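Local coordinates for putative cytoplasmic protein (Salmonella enterica subsp. enterica serovar Typhimurium, PDB 4IQN) that is of unknown function, a putative cytoplasmic protein of Salmonella that belongs to a family defined by a domain of unknown function, at residues 38-41 against 46-49; 125-128 against 134-137; 137-142 against 208-213; 151-154 against 159-162; 166-171 against 190-195. All coordinates share one frame; numbering follows the deposited sequence.

Contact 1: 38-41 against 46-49; sequences RKYR and TETT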
# COMPACT_ATOMS: atom_id res chain seq x y z
N ARG A 38 -0.42 -12.79 2.39
CA ARG A 38 -0.09 -13.04 3.80
C ARG A 38 -0.81 -12.06 4.73
O ARG A 38 -0.95 -10.88 4.41
CB ARG A 38 1.43 -12.99 4.02
CG ARG A 38 2.14 -14.18 3.39
CD ARG A 38 1.92 -15.42 4.20
NE ARG A 38 2.78 -16.53 3.74
CZ ARG A 38 4.04 -16.69 4.11
NH1 ARG A 38 4.61 -15.83 4.95
NH2 ARG A 38 4.74 -17.73 3.64
N LYS A 39 -1.32 -12.57 5.86
CA LYS A 39 -2.04 -11.75 6.84
C LYS A 39 -1.10 -10.91 7.71
O LYS A 39 -1.47 -9.80 8.12
CB LYS A 39 -2.91 -12.65 7.72
CG LYS A 39 -3.74 -12.00 8.83
CD LYS A 39 -4.89 -11.13 8.33
CE LYS A 39 -5.71 -10.50 9.46
NZ LYS A 39 -6.73 -11.41 10.03
N TYR A 40 0.09 -11.42 7.98
CA TYR A 40 1.00 -10.81 8.95
C TYR A 40 2.34 -10.43 8.34
O TYR A 40 2.77 -10.98 7.33
CB TYR A 40 1.22 -11.76 10.13
CG TYR A 40 -0.06 -12.07 10.88
CD1 TYR A 40 -0.63 -11.13 11.68
CD2 TYR A 40 -0.71 -13.33 10.76
CE1 TYR A 40 -1.81 -11.37 12.35
CE2 TYR A 40 -1.89 -13.58 11.46
CZ TYR A 40 -2.43 -12.58 12.25
OH TYR A 40 -3.58 -12.75 12.94
N ARG A 41 2.99 -9.45 8.97
CA ARG A 41 4.30 -9.05 8.55
C ARG A 41 5.37 -10.14 8.76
O ARG A 41 6.32 -10.28 7.99
CB ARG A 41 4.71 -7.80 9.31
CG ARG A 41 5.91 -7.20 8.63
CD ARG A 41 5.85 -5.73 8.43
NE ARG A 41 4.54 -5.15 8.54
CZ ARG A 41 4.32 -3.99 9.15
NH1 ARG A 41 5.33 -3.29 9.66
NH2 ARG A 41 3.09 -3.53 9.25
N THR A 46 2.50 -18.30 8.04
CA THR A 46 2.00 -18.58 6.68
C THR A 46 0.49 -18.28 6.49
O THR A 46 -0.06 -18.57 5.43
CB THR A 46 2.26 -20.05 6.31
OG1 THR A 46 1.54 -20.86 7.21
CG2 THR A 46 3.74 -20.39 6.43
N GLU A 47 -0.18 -17.74 7.51
CA GLU A 47 -1.59 -17.45 7.38
C GLU A 47 -1.81 -16.45 6.28
O GLU A 47 -1.09 -15.46 6.17
CB GLU A 47 -2.20 -16.97 8.70
CG GLU A 47 -3.71 -16.71 8.61
CD GLU A 47 -4.36 -16.40 9.96
OE1 GLU A 47 -3.67 -16.51 11.01
OE2 GLU A 47 -5.56 -16.04 9.96
N THR A 48 -2.83 -16.69 5.47
CA THR A 48 -3.17 -15.77 4.38
C THR A 48 -4.59 -15.27 4.55
O THR A 48 -5.37 -15.79 5.38
CB THR A 48 -3.03 -16.46 3.01
OG1 THR A 48 -3.99 -17.50 2.93
CG2 THR A 48 -1.65 -17.08 2.83
N THR A 49 -4.92 -14.24 3.76
CA THR A 49 -6.24 -13.65 3.76
C THR A 49 -6.52 -13.12 2.35
O THR A 49 -5.71 -13.33 1.43
CB THR A 49 -6.30 -12.53 4.83
OG1 THR A 49 -7.66 -12.13 4.99
CG2 THR A 49 -5.40 -11.31 4.45
O HOH W 1 0.89 -14.23 7.55
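Segments 38-41 and 46-49 run antiparallel where strand 36-38 gives way to a loop and the chain returns as strand 48-49. R38 and T48 form a non-hydrogen-bonded pair, with CA of R38 4.2 Å from CA of T48. One step on, K39 N donates to E47 O at 2.9 Å, and the bond is nearly straight at 172°. The CA of R38 also points a C-H at that same E47 O. A water lies 2.7 Å from E47 O and accepts a bond from Y40 N, so it bridges the two segments where they begin to part. The side chain of R38 bends at CG (chi2 -75°), which lays its guanidinium over the backbone of T46. The T46 CA sits 3.7 Å from R38 NE, over one face of the group and toward its rim. R38 NH1 is hydrogen-bonded to P43 O in the loop between the segments. K39 CD packs on T49 CG2 at 3.9 Å. The carboxylate of E47 comes to the edge of the Y40 ring, with OE1 3.5 Å from Y40 CE2 and in the ring plane. K39 NZ has a weak, long ion pair with E142. This is a surface contact, and its one direct hydrogen bond is between backbone atoms. E47 O takes K39 N and the water, with the C-H of R38 CA nearby, while the charged side chains contribute by packing.

Contact 2: 125-128 against 134-137; sequences LIRI and QAIF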
# COMPACT_ATOMS: atom_id res chain seq x y z
N LEU A 125 1.91 -5.84 4.75
CA LEU A 125 1.86 -4.64 3.92
C LEU A 125 1.99 -5.04 2.48
O LEU A 125 2.73 -5.93 2.15
CB LEU A 125 3.01 -3.67 4.25
CG LEU A 125 3.10 -3.21 5.69
CD1 LEU A 125 4.40 -2.46 5.98
CD2 LEU A 125 1.90 -2.34 6.00
N ILE A 126 1.27 -4.34 1.61
CA ILE A 126 1.48 -4.39 0.18
C ILE A 126 1.96 -3.03 -0.24
O ILE A 126 1.26 -2.02 -0.00
CB ILE A 126 0.19 -4.76 -0.59
CG1 ILE A 126 -0.28 -6.19 -0.28
CG2 ILE A 126 0.41 -4.63 -2.09
CD1 ILE A 126 -1.59 -6.54 -0.98
N ARG A 127 3.12 -2.98 -0.89
CA ARG A 127 3.68 -1.69 -1.32
C ARG A 127 2.97 -1.21 -2.56
O ARG A 127 2.75 -1.98 -3.49
CB ARG A 127 5.18 -1.84 -1.62
CG ARG A 127 5.96 -0.56 -1.93
CD ARG A 127 5.91 0.42 -0.79
NE ARG A 127 7.08 1.28 -0.82
CZ ARG A 127 7.17 2.46 -1.43
NH1 ARG A 127 6.12 3.01 -2.06
NH2 ARG A 127 8.31 3.11 -1.35
N ILE A 128 2.61 0.06 -2.57
CA ILE A 128 2.02 0.73 -3.75
C ILE A 128 3.03 1.76 -4.25
O ILE A 128 3.63 2.49 -3.45
CB ILE A 128 0.72 1.45 -3.36
CG1 ILE A 128 -0.36 0.45 -2.95
CG2 ILE A 128 0.19 2.39 -4.49
CD1 ILE A 128 -0.88 -0.45 -4.06
N GLN A 134 6.81 10.06 -0.73
CA GLN A 134 6.27 9.20 0.34
C GLN A 134 6.16 7.74 -0.11
O GLN A 134 6.03 7.44 -1.31
CB GLN A 134 4.92 9.66 0.83
CG GLN A 134 4.99 10.98 1.56
CD GLN A 134 3.69 11.42 2.21
OE1 GLN A 134 2.67 10.74 2.18
NE2 GLN A 134 3.74 12.60 2.79
N ALA A 135 6.17 6.86 0.88
CA ALA A 135 5.82 5.43 0.65
C ALA A 135 4.34 5.24 0.94
O ALA A 135 3.80 5.81 1.91
CB ALA A 135 6.68 4.51 1.55
N ILE A 136 3.68 4.39 0.14
CA ILE A 136 2.27 4.13 0.28
C ILE A 136 2.14 2.61 0.42
O ILE A 136 2.83 1.87 -0.30
CB ILE A 136 1.50 4.51 -1.01
CG1 ILE A 136 1.76 5.96 -1.49
CG2 ILE A 136 0.03 4.23 -0.91
CD1 ILE A 136 1.31 6.98 -0.50
N PHE A 137 1.26 2.16 1.33
CA PHE A 137 1.08 0.72 1.57
C PHE A 137 -0.40 0.43 1.74
O PHE A 137 -1.16 1.24 2.26
CB PHE A 137 1.76 0.24 2.85
CG PHE A 137 3.16 0.69 3.04
CD1 PHE A 137 4.23 -0.07 2.59
CD2 PHE A 137 3.44 1.87 3.70
CE1 PHE A 137 5.53 0.34 2.76
CE2 PHE A 137 4.73 2.27 3.90
CZ PHE A 137 5.79 1.53 3.42
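R127 lays its guanidinium over A135, whose CB lies 3.6 Å above the plane and over its centre. The two residues belong to a beta hairpin of strands 124-128 and 135-140, half of the four-stranded antiparallel sheet. The strands are strongly twisted, and their short axes make an angle of 133°. R127 and F137 form a non-hydrogen-bonded pair, with their side chains on one face of the sheet. CG of R127 is anti to the backbone N (chi1 -174°), and the chain then bends at chi2. This brings R127 CD to 3.6 Å from F137 CE1. In the guanidinium, NH1 bonds to I128 O of its own strand, and NE makes a salt bridge with E95 of helix 93-99. L125 adds a methyl to the F137 ring, its CD1 over one face near the rim, while L125 CD2 touches the CB of the phenylalanine. The other face of the sheet carries I128 and I136, which meet through I128 CB and I136 CG2 at 3.8 Å. Y169 of helix 166-174 packs on both isoleucines, so this face looks onto that helix. Backbone contacts complete the hairpin. The CA of F137 approaches I126 O at 3.2 Å as a C-H donor. I128 N donates to I136 O at 2.9 Å, and the donor lies above the carbonyl plane.

Contact 3: 137-142 against 208-213; sequences FIYITE and DLEDYH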
# COMPACT_ATOMS: atom_id res chain seq x y z
N PHE A 137 1.26 2.16 1.33
CA PHE A 137 1.08 0.72 1.57
C PHE A 137 -0.40 0.43 1.74
O PHE A 137 -1.16 1.24 2.26
CB PHE A 137 1.76 0.24 2.85
CG PHE A 137 3.16 0.69 3.04
CD1 PHE A 137 4.23 -0.07 2.59
CD2 PHE A 137 3.44 1.87 3.70
CE1 PHE A 137 5.53 0.34 2.76
CE2 PHE A 137 4.73 2.27 3.90
CZ PHE A 137 5.79 1.53 3.42
N ILE A 138 -0.82 -0.73 1.29
CA ILE A 138 -2.06 -1.27 1.69
C ILE A 138 -1.80 -1.98 3.01
O ILE A 138 -0.86 -2.81 3.11
CB ILE A 138 -2.66 -2.23 0.63
CG1 ILE A 138 -2.67 -1.60 -0.77
CG2 ILE A 138 -4.06 -2.59 1.01
CD1 ILE A 138 -3.21 -2.57 -1.82
N TYR A 139 -2.61 -1.65 4.00
CA TYR A 139 -2.41 -2.11 5.39
C TYR A 139 -3.32 -3.29 5.61
O TYR A 139 -4.53 -3.13 5.72
CB TYR A 139 -2.78 -0.96 6.36
CG TYR A 139 -2.12 -1.02 7.70
CD1 TYR A 139 -0.73 -0.92 7.82
CD2 TYR A 139 -2.86 -1.15 8.87
CE1 TYR A 139 -0.10 -0.98 9.08
CE2 TYR A 139 -2.22 -1.20 10.13
CZ TYR A 139 -0.85 -1.12 10.23
OH TYR A 139 -0.21 -1.17 11.48
N ILE A 140 -2.74 -4.50 5.64
CA ILE A 140 -3.54 -5.71 5.58
C ILE A 140 -4.05 -6.13 6.98
O ILE A 140 -3.43 -6.92 7.66
CB ILE A 140 -2.75 -6.85 4.95
CG1 ILE A 140 -2.15 -6.45 3.61
CG2 ILE A 140 -3.62 -8.11 4.79
CD1 ILE A 140 -3.13 -6.00 2.52
N THR A 141 -5.15 -5.53 7.40
CA THR A 141 -5.77 -5.80 8.67
C THR A 141 -7.09 -6.48 8.38
O THR A 141 -7.11 -7.71 8.22
CB THR A 141 -5.95 -4.52 9.50
OG1 THR A 141 -6.52 -3.53 8.66
CG2 THR A 141 -4.62 -4.03 9.98
N GLU A 142 -8.15 -5.72 8.22
CA GLU A 142 -9.48 -6.30 8.01
C GLU A 142 -10.09 -5.54 6.86
O GLU A 142 -9.89 -4.32 6.75
CB GLU A 142 -10.38 -6.18 9.26
CG GLU A 142 -9.86 -6.84 10.53
CD GLU A 142 -9.78 -8.38 10.41
OE1 GLU A 142 -10.56 -8.95 9.61
OE2 GLU A 142 -8.92 -9.02 11.09
N ASP A 208 0.14 1.63 16.73
CA ASP A 208 0.96 2.01 17.85
C ASP A 208 2.28 1.23 17.87
O ASP A 208 3.25 1.68 18.43
CB ASP A 208 0.16 1.82 19.14
CG ASP A 208 0.86 2.35 20.34
OD1 ASP A 208 1.09 3.58 20.44
OD2 ASP A 208 1.16 1.54 21.21
N LEU A 209 2.31 0.05 17.22
CA LEU A 209 3.54 -0.75 17.10
C LEU A 209 4.48 -0.33 15.95
O LEU A 209 5.62 -0.79 15.88
CB LEU A 209 3.17 -2.24 16.94
CG LEU A 209 2.28 -2.80 18.05
CD1 LEU A 209 1.72 -4.18 17.70
CD2 LEU A 209 3.02 -2.83 19.37
N GLU A 210 4.00 0.52 15.04
CA GLU A 210 4.81 0.90 13.85
C GLU A 210 5.83 1.98 14.20
O GLU A 210 5.50 3.19 14.22
CB GLU A 210 3.89 1.42 12.73
CG GLU A 210 2.82 0.42 12.28
CD GLU A 210 3.33 -0.73 11.43
OE1 GLU A 210 4.57 -0.85 11.20
OE2 GLU A 210 2.44 -1.52 10.98
N ASP A 211 7.03 1.58 14.48
CA ASP A 211 8.14 2.51 14.80
C ASP A 211 9.41 1.72 14.61
O ASP A 211 9.39 0.47 14.41
CB ASP A 211 8.01 3.04 16.25
CG ASP A 211 8.79 4.37 16.50
OD1 ASP A 211 9.51 4.91 15.63
OD2 ASP A 211 8.69 4.88 17.62
N TYR A 212 10.51 2.44 14.68
CA TYR A 212 11.84 1.89 14.66
C TYR A 212 11.98 0.91 15.78
O TYR A 212 11.40 1.07 16.88
CB TYR A 212 12.88 3.02 14.80
CG TYR A 212 12.98 3.85 13.55
CD1 TYR A 212 13.80 3.47 12.49
CD2 TYR A 212 12.25 5.02 13.42
CE1 TYR A 212 13.88 4.21 11.34
CE2 TYR A 212 12.32 5.78 12.27
CZ TYR A 212 13.14 5.38 11.23
OH TYR A 212 13.21 6.10 10.06
N HIS A 213 12.73 -0.12 15.50
CA HIS A 213 13.04 -1.16 16.51
C HIS A 213 13.96 -0.60 17.58
O HIS A 213 14.89 0.14 17.29
CB HIS A 213 13.69 -2.37 15.84
CG HIS A 213 13.50 -3.65 16.59
ND1 HIS A 213 14.11 -3.90 17.79
CD2 HIS A 213 12.76 -4.75 16.32
CE1 HIS A 213 13.78 -5.10 18.23
NE2 HIS A 213 12.97 -5.65 17.34
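A buried polar cluster joins the four-stranded antiparallel sheet to the loop between helices 190-207 and 214-217. Two residues make the whole contact: Y139 of strand 135-140 and E210 of the loop. Their backbones stay far apart, with CA of Y139 11.5 Å from CA of E210, so the side chains span the distance. They reach out from opposite directions. CG of Y139 is anti to the backbone N (chi1 -155°), which sends the ring out from the strand toward the loop. The E210 chain bends at chi2 (-74°), which turns its carboxylate to the ring. Y139 OH donates to E210 OE2, and the oxygen receives it on its anti lone pair, on the side away from OE1. E210 OE2 lies in the plane of the tyrosine ring, at its edge, 3.2 Å from Y139 CE1. The carboxylate plane is turned 59° from the ring. R41 NH2 makes a salt bridge with the same OE2, and W116 NE1 bonds to OE1. Both carboxylate oxygens are therefore held. The phenol ring also packs against L206 and L207 near the end of helix 190-207. The aliphatic part of E210 comes close as well, with CG 3.5 Å from Y139 OH. The hydrogen bond itself measures 2.7 Å from Y139 OH to E210 OE2.

Contact 4: 151-154 against 159-162; sequences IARM and FWLA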
# COMPACT_ATOMS: atom_id res chain seq x y z
N ILE A 151 -5.17 2.43 3.60
CA ILE A 151 -3.87 2.83 3.11
C ILE A 151 -3.06 3.42 4.27
O ILE A 151 -3.61 4.14 5.12
CB ILE A 151 -4.04 3.89 2.02
CG1 ILE A 151 -4.72 3.25 0.80
CG2 ILE A 151 -2.71 4.55 1.63
CD1 ILE A 151 -3.82 2.28 0.05
N ALA A 152 -1.78 3.08 4.31
CA ALA A 152 -0.82 3.70 5.22
C ALA A 152 0.19 4.48 4.40
O ALA A 152 0.49 4.11 3.24
CB ALA A 152 -0.12 2.67 6.05
N ARG A 153 0.71 5.55 5.00
CA ARG A 153 1.75 6.37 4.42
C ARG A 153 2.97 6.43 5.32
O ARG A 153 2.85 6.35 6.55
CB ARG A 153 1.23 7.82 4.15
CG ARG A 153 0.28 7.90 3.00
CD ARG A 153 -0.29 9.29 2.84
NE ARG A 153 -1.09 9.44 1.65
CZ ARG A 153 -0.67 9.95 0.49
NH1 ARG A 153 0.55 10.43 0.34
NH2 ARG A 153 -1.51 10.04 -0.52
N MSE A 154 4.14 6.58 4.71
CA MSE A 154 5.38 6.78 5.45
C MSE A 154 6.20 7.88 4.81
O MSE A 154 6.46 7.88 3.62
CB MSE A 154 6.14 5.48 5.62
CG MSE A 154 7.50 5.67 6.26
SE MSE A 154 8.26 3.91 6.49
CE MSE A 154 9.38 4.33 8.04
N PHE A 159 5.02 7.15 10.17
CA PHE A 159 4.17 6.13 9.52
C PHE A 159 2.76 6.29 10.07
O PHE A 159 2.60 6.35 11.28
CB PHE A 159 4.72 4.73 9.89
CG PHE A 159 3.98 3.58 9.27
CD1 PHE A 159 2.71 3.24 9.68
CD2 PHE A 159 4.58 2.80 8.29
CE1 PHE A 159 2.02 2.18 9.11
CE2 PHE A 159 3.91 1.75 7.71
CZ PHE A 159 2.63 1.44 8.12
N TRP A 160 1.76 6.43 9.21
CA TRP A 160 0.38 6.66 9.65
C TRP A 160 -0.69 6.12 8.70
O TRP A 160 -0.45 5.97 7.52
CB TRP A 160 0.12 8.17 9.85
CG TRP A 160 0.13 9.00 8.60
CD1 TRP A 160 -0.97 9.46 7.91
CD2 TRP A 160 1.27 9.54 7.92
NE1 TRP A 160 -0.57 10.22 6.85
CE2 TRP A 160 0.79 10.29 6.81
CE3 TRP A 160 2.65 9.43 8.09
CZ2 TRP A 160 1.62 10.90 5.90
CZ3 TRP A 160 3.50 10.08 7.19
CH2 TRP A 160 2.97 10.82 6.12
N LEU A 161 -1.86 5.83 9.24
CA LEU A 161 -3.03 5.47 8.42
C LEU A 161 -3.58 6.72 7.77
O LEU A 161 -3.78 7.76 8.42
CB LEU A 161 -4.11 4.82 9.21
CG LEU A 161 -4.25 3.32 9.28
CD1 LEU A 161 -5.74 3.08 9.44
CD2 LEU A 161 -3.66 2.50 8.15
N ALA A 162 -3.81 6.61 6.49
CA ALA A 162 -4.16 7.74 5.66
C ALA A 162 -5.53 7.51 4.94
O ALA A 162 -6.58 7.46 5.62
CB ALA A 162 -3.00 8.05 4.75
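A tight beta hairpin forms one margin of the four-stranded antiparallel sheet, with strand 151-155 inside and strand 158-161 at the edge. R153 and W160 are its hydrogen-bonded pair. R153 N donates to W160 O at 2.8 Å, and W160 N returns a bond to R153 O at 2.9 Å. Both donors lie nearly along the C=O axis of their acceptors. A third bond, from A162 N to I151 O, carries the pairing past the end of strand 158-161. The pairs A152 with L161 and M154 with F159 are non-hydrogen-bonded, and their side chains share one face of the sheet. There the F159 ring touches A152, with CZ 3.7 Å from A152 CB, and its CD2 meets CB of selenomethionine M154. W116 packs on both F159 and M154 from outside the hairpin. On the other face, CG of W160 sits between the backbone N and the carbonyl carbon (chi1 68°), and this folds the indole across the hairpin onto R153. R153 CB makes a CH-pi contact 3.8 Å from the centroid of the six-membered ring of W160. The arginine chain then runs on extended. Its guanidinium is turned only 23° from the indole plane and makes a salt bridge with E163, while NH1 bonds to Q134 OE1, just before strand 135-140. A162 CB lies at the guanidinium edge and 3.5 Å from R153 CD.

Contact 5: 166-171 against 190-195; sequences LVEYLY and PQWKAQ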
# COMPACT_ATOMS: atom_id res chain seq x y z
N LEU A 166 -7.34 2.03 -1.23
CA LEU A 166 -6.73 2.25 -2.52
C LEU A 166 -7.69 2.99 -3.51
O LEU A 166 -7.23 3.74 -4.37
CB LEU A 166 -6.27 0.91 -3.13
CG LEU A 166 -5.41 1.00 -4.41
CD1 LEU A 166 -4.16 1.83 -4.17
CD2 LEU A 166 -5.07 -0.40 -4.90
N VAL A 167 -8.99 2.77 -3.36
CA VAL A 167 -9.99 3.47 -4.17
C VAL A 167 -9.90 4.98 -3.93
O VAL A 167 -9.78 5.74 -4.88
CB VAL A 167 -11.41 2.95 -3.91
CG1 VAL A 167 -12.46 3.72 -4.70
CG2 VAL A 167 -11.52 1.45 -4.27
N GLU A 168 -9.93 5.40 -2.69
CA GLU A 168 -9.80 6.82 -2.37
C GLU A 168 -8.44 7.37 -2.85
O GLU A 168 -8.38 8.45 -3.44
CB GLU A 168 -9.96 7.05 -0.87
CG GLU A 168 -9.78 8.52 -0.47
CD GLU A 168 -10.12 8.85 0.96
OE1 GLU A 168 -10.32 7.94 1.80
OE2 GLU A 168 -10.18 10.08 1.27
N TYR A 169 -7.37 6.61 -2.61
CA TYR A 169 -6.05 7.02 -3.04
C TYR A 169 -6.04 7.29 -4.55
O TYR A 169 -5.58 8.34 -5.01
CB TYR A 169 -4.99 5.96 -2.64
CG TYR A 169 -3.65 6.18 -3.27
CD1 TYR A 169 -2.74 7.09 -2.73
CD2 TYR A 169 -3.28 5.51 -4.43
CE1 TYR A 169 -1.52 7.32 -3.32
CE2 TYR A 169 -2.05 5.70 -5.03
CZ TYR A 169 -1.15 6.61 -4.48
OH TYR A 169 0.07 6.84 -5.08
N LEU A 170 -6.57 6.35 -5.34
CA LEU A 170 -6.53 6.50 -6.78
C LEU A 170 -7.42 7.63 -7.32
O LEU A 170 -7.03 8.32 -8.27
CB LEU A 170 -6.84 5.18 -7.48
CG LEU A 170 -5.71 4.17 -7.37
CD1 LEU A 170 -6.18 2.88 -8.03
CD2 LEU A 170 -4.41 4.64 -8.02
N TYR A 171 -8.61 7.81 -6.74
CA TYR A 171 -9.46 8.92 -7.16
C TYR A 171 -8.70 10.23 -7.00
O TYR A 171 -8.79 11.14 -7.85
CB TYR A 171 -10.77 8.97 -6.37
CG TYR A 171 -11.92 8.22 -7.01
CD1 TYR A 171 -12.64 8.76 -8.08
CD2 TYR A 171 -12.27 6.96 -6.58
CE1 TYR A 171 -13.67 8.07 -8.68
CE2 TYR A 171 -13.33 6.27 -7.17
CZ TYR A 171 -14.02 6.82 -8.23
OH TYR A 171 -15.08 6.13 -8.83
N PRO A 190 -18.10 12.10 2.94
CA PRO A 190 -18.32 11.69 4.33
C PRO A 190 -18.14 10.21 4.51
O PRO A 190 -17.70 9.78 5.56
CB PRO A 190 -19.75 12.12 4.63
CG PRO A 190 -20.33 12.52 3.34
CD PRO A 190 -19.23 12.91 2.44
N GLN A 191 -18.46 9.44 3.48
CA GLN A 191 -18.31 7.97 3.66
C GLN A 191 -16.87 7.55 3.78
O GLN A 191 -16.55 6.56 4.51
CB GLN A 191 -19.08 7.17 2.59
CG GLN A 191 -18.62 7.41 1.19
CD GLN A 191 -19.42 8.51 0.45
OE1 GLN A 191 -19.77 9.60 1.00
NE2 GLN A 191 -19.68 8.22 -0.83
N TRP A 192 -15.97 8.25 3.08
CA TRP A 192 -14.54 8.04 3.25
C TRP A 192 -14.04 8.43 4.61
O TRP A 192 -13.31 7.66 5.25
CB TRP A 192 -13.74 8.70 2.14
CG TRP A 192 -13.90 8.05 0.77
CD1 TRP A 192 -14.36 6.77 0.49
CD2 TRP A 192 -13.51 8.61 -0.47
NE1 TRP A 192 -14.29 6.53 -0.85
CE2 TRP A 192 -13.80 7.65 -1.47
CE3 TRP A 192 -13.02 9.87 -0.87
CZ2 TRP A 192 -13.53 7.87 -2.82
CZ3 TRP A 192 -12.78 10.09 -2.20
CH2 TRP A 192 -13.06 9.10 -3.18
N LYS A 193 -14.42 9.63 5.09
CA LYS A 193 -14.01 10.04 6.43
C LYS A 193 -14.50 9.05 7.49
O LYS A 193 -13.76 8.70 8.43
CB LYS A 193 -14.42 11.52 6.77
CG LYS A 193 -13.40 12.21 7.74
CD LYS A 193 -12.23 12.92 6.99
CE LYS A 193 -10.82 12.92 7.64
NZ LYS A 193 -10.58 13.45 9.04
N ALA A 194 -15.73 8.59 7.35
CA ALA A 194 -16.34 7.64 8.28
C ALA A 194 -15.57 6.32 8.29
O ALA A 194 -15.36 5.75 9.35
CB ALA A 194 -17.77 7.38 7.92
N GLN A 195 -15.14 5.85 7.12
CA GLN A 195 -14.35 4.61 7.08
C GLN A 195 -12.95 4.82 7.67
O GLN A 195 -12.43 3.94 8.38
CB GLN A 195 -14.30 4.04 5.67
CG GLN A 195 -13.65 2.69 5.60
CD GLN A 195 -14.50 1.64 6.31
OE1 GLN A 195 -15.67 1.48 6.00
NE2 GLN A 195 -13.92 0.94 7.27
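W192 spreads its indole against E168 and Y171, and these three side chains make a helix-helix contact between helix 166-174 and helix 190-207. CA of E168 is 7.5 Å from CA of W192, the nearest pair of the two segments, and the indole lies between the helices. CG of W192 is anti to the carbonyl carbon (chi1 -70°). This torsion helps bring one face of the ring system onto E168. E168 is straight. Its CG is anti to the backbone N and the chain stays extended to the carboxylate, so it lies along the indole face instead of pointing into it. E168 CB sits over the centre of that face. E168 CG makes a CH-pi contact 3.8 Å from the centroid of the six-membered ring of W192. The carboxylate continues the overlap, stacked with its plane 21° from that of the indole. Its OE1 reaches back to W192 CB at 3.5 Å and is hydrogen-bonded to S164 OG, which probably restrains the rotation of the carboxylate. No hydrogen bond crosses between the two segments, so the contact rests on these flat surfaces. Y171 approaches the far end of the indole, and the two side chains cross at about a right angle. The ring planes meet obliquely, 47° apart. Y171 OH bonds to S7 O, and its ring packs on L11 and L14 of helix 8-18. V167 CG1 lies in plane at the edge of the Y171 ring. Across the contact, Y171 CB touches W192 CH2 at 3.9 Å.

Contacts 2 and 4 are the two hairpins of one four-stranded antiparallel sheet, with centres about 8 Å apart. Their inner strands, 135-140 of contact 2 and 151-155 of contact 4, are neighbours in the sheet. Contact 3 shares F137 with contact 2 and ties the sheet to the loop after helix 190-207. Contact 4 and contact 5 are both nested in the chain loop that contact 3 closes. Contact 1 comes first in the chain, in a separate small sheet; R41 links it to contact 3 through E210. Contact 5 joins helices 166-174 and 190-207, with its centre about 24 Å from that of contact 1. Together they connect both sheets with these two helices and the loop that follows.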